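Local coordinates for clostripain-related protein (Bacteroides thetaiotaomicron, PDB 6N9J), which is a secreted C11 (clostripain-family) cysteine protease that probably cleaves peptide bonds within proteins and is trapped covalently by an irreversible peptide inhibitor, at residues A250-T255 and Y367-W372. Sequence-based numbering, arbitrary orientation.
Sequences ALAAAT and YSAADW
Thr-255 meets Ala-370 methyl to methyl, CG2 of the threonine lying 3.7 Å from CB of the alanine, while the threonine CB stands only a little farther from that same methyl. CG2 also sits 3.8 Å from Ala-370 O and approaches the indole of Trp-372 obliquely, 4.3 Å from NE1. One turn earlier on the same helix face, Ala-252 points its CB at the partner backbone, 3.8 Å from Ala-369 O, with the CB of Ala-369 beside it. Small side chains let the backbones come close here: the CA atoms of Ala-252 and Ala-370 are 4.5 Å apart, and Ala-252 O lies 3.9 Å from Ala-370 CA. No hydrogen bond joins the two segments.

At Thr-255, chi1 of -63° sets OG1 beside the backbone N and CG2 anti to it, which sends the methyl across to Ala-370 and the hydroxyl back to donate to Leu-251 O (2.9 Å) from above the carbonyl plane, 41° out of it; the same oxygen also accepts the helical bond from Thr-255 N. A serine here would keep the hydroxyl, but losing CG2 would probably open a gap beside the Ala-370 methyl and remove one of the indole's several apolar contacts.

In 367-372, a Schellman motif ends the helix: Asp-371 adopts positive phi (60°) as the C-prime residue, Asp-371 N bonds weakly to Ser-368 O, and Trp-372 N bonds to Tyr-367 O, which also lies in plane at the indole edge. Trp-372 packs further on Leu-259 at the end of helix 248-259, and on Leu-293 and Met-294 of helix 290-297, while Leu-251 and Thr-255 touch Tyr-307 of helix 301-314. Helix 248-259 thus lies between 301-314 and the C-terminal end of the modelled chain, where the Schellman turn closing 365-369 packs through alanine and threonine methyls against helix 248-259.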
# COMPACT_ATOMS: atom_id res chain seq x y z
N ALA A 250 -10.42 -8.80 16.34
CA ALA A 250 -9.92 -9.86 17.22
C ALA A 250 -8.44 -9.66 17.54
O ALA A 250 -7.99 -9.98 18.64
CB ALA A 250 -10.15 -11.23 16.61
N LEU A 251 -7.69 -9.15 16.57
CA LEU A 251 -6.28 -8.86 16.81
C LEU A 251 -6.15 -7.78 17.88
O LEU A 251 -5.37 -7.91 18.81
CB LEU A 251 -5.59 -8.45 15.51
CG LEU A 251 -4.07 -8.22 15.61
CD1 LEU A 251 -3.32 -9.47 16.12
CD2 LEU A 251 -3.51 -7.77 14.28
N ALA A 252 -6.94 -6.72 17.75
CA ALA A 252 -6.95 -5.64 18.74
C ALA A 252 -7.34 -6.17 20.12
O ALA A 252 -6.73 -5.80 21.11
CB ALA A 252 -7.90 -4.53 18.31
N ALA A 253 -8.34 -7.04 20.17
CA ALA A 253 -8.77 -7.65 21.42
C ALA A 253 -7.68 -8.58 21.99
O ALA A 253 -7.47 -8.63 23.19
CB ALA A 253 -10.07 -8.42 21.23
N ALA A 254 -6.98 -9.30 21.12
CA ALA A 254 -5.89 -10.17 21.58
C ALA A 254 -4.73 -9.32 22.08
O ALA A 254 -4.03 -9.72 23.00
CB ALA A 254 -5.43 -11.10 20.47
N THR A 255 -4.54 -8.15 21.48
CA THR A 255 -3.48 -7.23 21.90
C THR A 255 -3.72 -6.70 23.31
O THR A 255 -2.80 -6.64 24.12
CB THR A 255 -3.35 -6.04 20.92
OG1 THR A 255 -2.96 -6.52 19.64
CG2 THR A 255 -2.32 -5.02 21.43
N TYR A 367 -4.60 3.07 18.62
CA TYR A 367 -4.13 3.42 19.96
C TYR A 367 -5.15 3.10 21.06
O TYR A 367 -4.82 2.47 22.07
CB TYR A 367 -3.78 4.90 19.98
CG TYR A 367 -3.35 5.46 21.31
CD1 TYR A 367 -2.10 5.18 21.84
CD2 TYR A 367 -4.19 6.32 22.02
CE1 TYR A 367 -1.70 5.71 23.06
CE2 TYR A 367 -3.80 6.86 23.23
CZ TYR A 367 -2.55 6.55 23.74
OH TYR A 367 -2.16 7.09 24.94
N SER A 368 -6.39 3.53 20.86
CA SER A 368 -7.45 3.23 21.80
C SER A 368 -8.06 1.83 21.58
O SER A 368 -8.54 1.21 22.53
CB SER A 368 -8.54 4.30 21.71
OG SER A 368 -8.98 4.46 20.38
N ALA A 369 -8.04 1.34 20.34
CA ALA A 369 -8.65 0.05 20.03
C ALA A 369 -7.89 -1.13 20.65
O ALA A 369 -8.49 -2.08 21.15
CB ALA A 369 -8.77 -0.14 18.52
N ALA A 370 -6.56 -1.04 20.60
CA ALA A 370 -5.69 -2.08 21.15
C ALA A 370 -5.31 -1.78 22.60
O ALA A 370 -4.47 -2.47 23.19
CB ALA A 370 -4.44 -2.22 20.29
N ASP A 371 -5.94 -0.73 23.14
CA ASP A 371 -5.81 -0.33 24.55
C ASP A 371 -4.38 0.01 24.95
O ASP A 371 -3.87 -0.48 25.95
CB ASP A 371 -6.35 -1.42 25.47
CG ASP A 371 -6.66 -0.91 26.86
OD1 ASP A 371 -7.22 0.21 26.97
OD2 ASP A 371 -6.34 -1.61 27.84
N TRP A 372 -3.74 0.87 24.17
CA TRP A 372 -2.41 1.33 24.54
C TRP A 372 -2.48 2.40 25.62
O TRP A 372 -2.24 3.58 25.37
CB TRP A 372 -1.66 1.82 23.30
CG TRP A 372 -1.23 0.69 22.43
CD1 TRP A 372 -1.90 0.17 21.37
CD2 TRP A 372 -0.04 -0.11 22.58
NE1 TRP A 372 -1.21 -0.89 20.83
CE2 TRP A 372 -0.06 -1.08 21.56
CE3 TRP A 372 1.04 -0.09 23.47
CZ2 TRP A 372 0.95 -2.02 21.40
CZ3 TRP A 372 2.04 -1.02 23.31
CH2 TRP A 372 2.00 -1.97 22.29